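Local coordinates for protein phosphoribosylaminoimidazole-succinocarboxamide synthase (Pyrococcus horikoshii, PDB 4O7Y) that catalyses the ATP-dependent joining of L-aspartate to 5-amino-1-(5-phospho-D-ribosyl)imidazole-4-carboxylate, a step of de novo purine biosynthesis, at residues Val95-Leu100 with Ile170-Lys175. Numbering follows the deposited sequence.
Sequences VVAGSL and ILVDFK. With C5P (cytidine-5'-monophosphate), chain B.
A nucleoside-monophosphate site of this SAICAR synthetase, here filled by cytidine-5'-monophosphate, forms where the loop Val95-Leu100, following strand 84-93, folds against Ile170-Lys175 on strand 169-180 of the antiparallel sheet. At the base of the loop Val95 and Val172 meet: Val95 N donates to Val172 O over 3.1 Å, in the carbonyl plane and on a lone pair, with an N-H...O angle of 152°. Next to this bond lies a small apolar cluster. Val172 CG1, swung opposite the backbone N (chi1 157°), meets Val95 CB and, at 3.8 Å, Ala97 CB, with CG2 also near Val95 CB. The side chains of Val95 and Ile170 cross at about a right angle, their CG2 methyls 4.1 Å apart.

Beside the cluster a water links loop and strand, bridging Val95 O and Asp173 OD2 (2.7 Å to the latter) by hydrogen bonds. Asp173 divides its carboxylate: OD2 takes this water and a salt bridge from Arg198, while OD1 accepts a hydrogen bond from ribose O3' (2.6 Å). With an alanine here, the ribose hydroxyl and the guanidinium of Arg198 would probably lose their carboxylate partner, and the water its bridge to the strand.

The loop's far end holds the phosphate, and Arg93, Arg198 and Arg214 add hydrogen bonds to the nucleotide. Gly98, at positive phi (60°), lets the chain pass close by O2P, where a side chain would clash. Ser99 then grips two phosphate oxygens, its backbone N donating to O2P at 2.9 Å and its OG to O3P at 2.7 Å.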
ATOM      1  N   VAL A  95      -9.607 -13.759   5.756  1.00 16.85           N
ATOM      2  CA  VAL A  95      -8.743 -14.724   6.427  1.00 17.56           C
ATOM      3  C   VAL A  95      -7.331 -14.553   5.854  1.00 18.03           C
ATOM      4  O   VAL A  95      -7.198 -14.365   4.641  1.00 18.20           O
ATOM      5  CB  VAL A  95      -9.278 -16.141   6.145  1.00 17.55           C
ATOM      6  CG1 VAL A  95      -8.291 -17.210   6.601  1.00 17.74           C
ATOM      7  CG2 VAL A  95     -10.649 -16.325   6.809  1.00 16.65           C
ATOM      8  N   VAL A  96      -6.300 -14.551   6.708  1.00 17.02           N
ATOM      9  CA  VAL A  96      -4.909 -14.386   6.245  1.00 18.13           C
ATOM     10  C   VAL A  96      -4.457 -15.543   5.325  1.00 18.44           C
ATOM     11  O   VAL A  96      -4.584 -16.761   5.644  1.00 18.13           O
ATOM     12  CB  VAL A  96      -3.907 -14.144   7.419  1.00 17.39           C
ATOM     13  CG1 VAL A  96      -2.488 -14.076   6.929  1.00 18.82           C
ATOM     14  CG2 VAL A  96      -4.225 -12.834   8.131  1.00 17.20           C
ATOM     15  N   ALA A  97      -3.932 -15.152   4.170  1.00 17.57           N
ATOM     16  CA  ALA A  97      -3.417 -16.115   3.180  1.00 17.72           C
ATOM     17  C   ALA A  97      -2.605 -15.335   2.141  1.00 18.43           C
ATOM     18  O   ALA A  97      -2.689 -14.101   2.070  1.00 16.82           O
ATOM     19  CB  ALA A  97      -4.574 -16.863   2.507  1.00 17.51           C
ATOM     20  N   GLY A  98      -1.817 -16.050   1.350  1.00 18.32           N
ATOM     21  CA  GLY A  98      -1.166 -15.458   0.189  1.00 18.55           C
ATOM     22  C   GLY A  98      -0.257 -14.325   0.596  1.00 18.89           C
ATOM     23  O   GLY A  98       0.435 -14.408   1.613  1.00 19.02           O
ATOM     24  N   SER A  99      -0.298 -13.239  -0.162  1.00 18.80           N
ATOM     25  CA  SER A  99       0.631 -12.117   0.028  1.00 18.06           C
ATOM     26  C   SER A  99       0.465 -11.358   1.361  1.00 17.95           C
ATOM     27  O   SER A  99       1.391 -10.705   1.831  1.00 19.74           O
ATOM     28  CB  SER A  99       0.488 -11.142  -1.154  1.00 17.87           C
ATOM     29  OG  SER A  99      -0.724 -10.420  -1.038  1.00 16.41           O
ATOM     30  N   LEU A 100      -0.724 -11.415   1.949  1.00 17.69           N
ATOM     31  CA  LEU A 100      -0.966 -10.777   3.251  1.00 19.03           C
ATOM     32  C   LEU A 100       0.012 -11.264   4.351  1.00 18.58           C
ATOM     33  O   LEU A 100       0.341 -10.522   5.262  1.00 19.31           O
ATOM     34  CB  LEU A 100      -2.437 -10.942   3.693  1.00 15.88           C
ATOM     35  CG  LEU A 100      -2.810 -10.077   4.909  1.00 17.41           C
ATOM     36  CD1 LEU A 100      -2.465  -8.598   4.689  1.00 16.67           C
ATOM     37  CD2 LEU A 100      -4.296 -10.258   5.226  1.00 16.96           C
ATOM     38  N   ILE A 170     -15.572 -21.338   3.163  1.00 22.89           N
ATOM     39  CA  ILE A 170     -15.046 -20.080   3.684  1.00 22.09           C
ATOM     40  C   ILE A 170     -14.517 -19.240   2.515  1.00 21.23           C
ATOM     41  O   ILE A 170     -13.642 -19.680   1.772  1.00 21.02           O
ATOM     42  CB  ILE A 170     -13.921 -20.293   4.721  1.00 22.67           C
ATOM     43  CG1 ILE A 170     -14.430 -21.200   5.858  1.00 25.14           C
ATOM     44  CG2 ILE A 170     -13.488 -18.959   5.325  1.00 22.31           C
ATOM     45  CD1 ILE A 170     -13.327 -21.967   6.558  1.00 30.63           C
ATOM     46  N   LEU A 171     -15.069 -18.046   2.358  1.00 20.31           N
ATOM     47  CA  LEU A 171     -14.518 -17.068   1.432  1.00 17.38           C
ATOM     48  C   LEU A 171     -13.312 -16.411   2.078  1.00 16.77           C
ATOM     49  O   LEU A 171     -13.437 -15.512   2.918  1.00 18.63           O
ATOM     50  CB  LEU A 171     -15.573 -16.042   1.039  1.00 18.35           C
ATOM     51  CG  LEU A 171     -15.084 -14.978   0.041  1.00 17.23           C
ATOM     52  CD1 LEU A 171     -14.616 -15.626  -1.248  1.00 16.28           C
ATOM     53  CD2 LEU A 171     -16.220 -13.990  -0.199  1.00 18.39           C
ATOM     54  N   VAL A 172     -12.130 -16.901   1.720  1.00 16.08           N
ATOM     55  CA  VAL A 172     -10.895 -16.504   2.391  1.00 16.18           C
ATOM     56  C   VAL A 172     -10.477 -15.092   1.916  1.00 16.80           C
ATOM     57  O   VAL A 172     -10.221 -14.203   2.721  1.00 16.49           O
ATOM     58  CB  VAL A 172      -9.803 -17.574   2.146  1.00 16.27           C
ATOM     59  CG1 VAL A 172      -8.390 -17.002   2.311  1.00 15.61           C
ATOM     60  CG2 VAL A 172     -10.037 -18.790   3.052  1.00 17.24           C
ATOM     61  N   ASP A 173     -10.453 -14.890   0.596  1.00 16.94           N
ATOM     62  CA  ASP A 173     -10.184 -13.561   0.005  1.00 16.98           C
ATOM     63  C   ASP A 173     -10.626 -13.606  -1.455  1.00 18.04           C
ATOM     64  O   ASP A 173     -11.030 -14.665  -1.929  1.00 20.03           O
ATOM     65  CB  ASP A 173      -8.705 -13.122   0.164  1.00 16.49           C
ATOM     66  CG  ASP A 173      -7.678 -14.100  -0.512  1.00 15.97           C
ATOM     67  OD1 ASP A 173      -7.953 -14.710  -1.563  1.00 16.85           O
ATOM     68  OD2 ASP A 173      -6.571 -14.256   0.016  1.00 17.26           O
ATOM     69  N   PHE A 174     -10.587 -12.480  -2.166  1.00 17.65           N
ATOM     70  CA  PHE A 174     -10.910 -12.491  -3.592  1.00 16.80           C
ATOM     71  C   PHE A 174     -10.539 -11.171  -4.237  1.00 15.36           C
ATOM     72  O   PHE A 174     -10.336 -10.164  -3.562  1.00 15.01           O
ATOM     73  CB  PHE A 174     -12.406 -12.796  -3.856  1.00 18.13           C
ATOM     74  CG  PHE A 174     -13.352 -11.787  -3.257  1.00 18.53           C
ATOM     75  CD1 PHE A 174     -13.911 -10.783  -4.042  1.00 19.29           C
ATOM     76  CD2 PHE A 174     -13.691 -11.839  -1.906  1.00 18.30           C
ATOM     77  CE1 PHE A 174     -14.777  -9.844  -3.497  1.00 18.81           C
ATOM     78  CE2 PHE A 174     -14.574 -10.908  -1.356  1.00 19.62           C
ATOM     79  CZ  PHE A 174     -15.116  -9.894  -2.155  1.00 19.00           C
ATOM     80  N   LYS A 175     -10.480 -11.184  -5.557  1.00 14.81           N
ATOM     81  CA  LYS A 175     -10.113 -10.003  -6.319  1.00 14.53           C
ATOM     82  C   LYS A 175     -11.288  -9.612  -7.232  1.00 14.62           C
ATOM     83  O   LYS A 175     -11.893 -10.478  -7.909  1.00 14.02           O
ATOM     84  CB  LYS A 175      -8.867 -10.271  -7.163  1.00 15.75           C
ATOM     85  CG  LYS A 175      -8.357  -9.064  -7.973  1.00 17.41           C
ATOM     86  CD  LYS A 175      -9.003  -8.975  -9.370  1.00 18.96           C
ATOM     87  CE  LYS A 175      -8.516 -10.090 -10.320  1.00 19.82           C
ATOM     88  NZ  LYS A 175      -9.306 -10.080 -11.604  1.00 19.27           N
TER
HETATM   89  O3P C5P B 301      -2.492 -10.926  -2.966  1.00 20.52           O
HETATM   90  P   C5P B 301      -2.628 -12.441  -3.145  1.00 22.11           P
HETATM   91  O1P C5P B 301      -1.712 -13.019  -4.183  1.00 18.69           O
HETATM   92  O2P C5P B 301      -2.625 -13.167  -1.819  1.00 20.23           O
HETATM   93  O5' C5P B 301      -4.057 -12.731  -3.755  1.00 21.04           O
HETATM   94  C5' C5P B 301      -5.260 -12.215  -3.121  1.00 21.75           C
HETATM   95  C4' C5P B 301      -6.519 -12.769  -3.807  1.00 23.21           C
HETATM   96  O4' C5P B 301      -6.714 -12.038  -5.018  1.00 25.67           O
HETATM   97  C3' C5P B 301      -6.439 -14.250  -4.232  1.00 24.60           C
HETATM   98  O3' C5P B 301      -7.752 -14.825  -4.182  1.00 20.78           O
HETATM   99  C2' C5P B 301      -5.987 -14.221  -5.674  1.00 25.30           C
HETATM  100  O2' C5P B 301      -6.473 -15.358  -6.407  1.00 27.94           O
HETATM  101  C1' C5P B 301      -6.620 -12.921  -6.153  1.00 26.61           C
HETATM  102  N1  C5P B 301      -5.852 -12.273  -7.226  1.00 29.95           N
HETATM  103  C2  C5P B 301      -6.318 -12.341  -8.580  1.00 27.69           C
HETATM  104  N3  C5P B 301      -5.609 -11.740  -9.573  1.00 28.16           N
HETATM  105  C4  C5P B 301      -4.469 -11.074  -9.276  1.00 31.24           C
HETATM  106  C5  C5P B 301      -3.978 -11.006  -7.962  1.00 32.53           C
HETATM  107  C6  C5P B 301      -4.698 -11.615  -6.936  1.00 32.32           C
HETATM  108  O2  C5P B 301      -7.375 -12.943  -8.856  1.00 22.93           O
HETATM  109  N4  C5P B 301      -3.769 -10.476 -10.268  1.00 32.35           N
HETATM  110  O   HOH W   1      -5.997 -13.163   2.457  1.00 17.44           O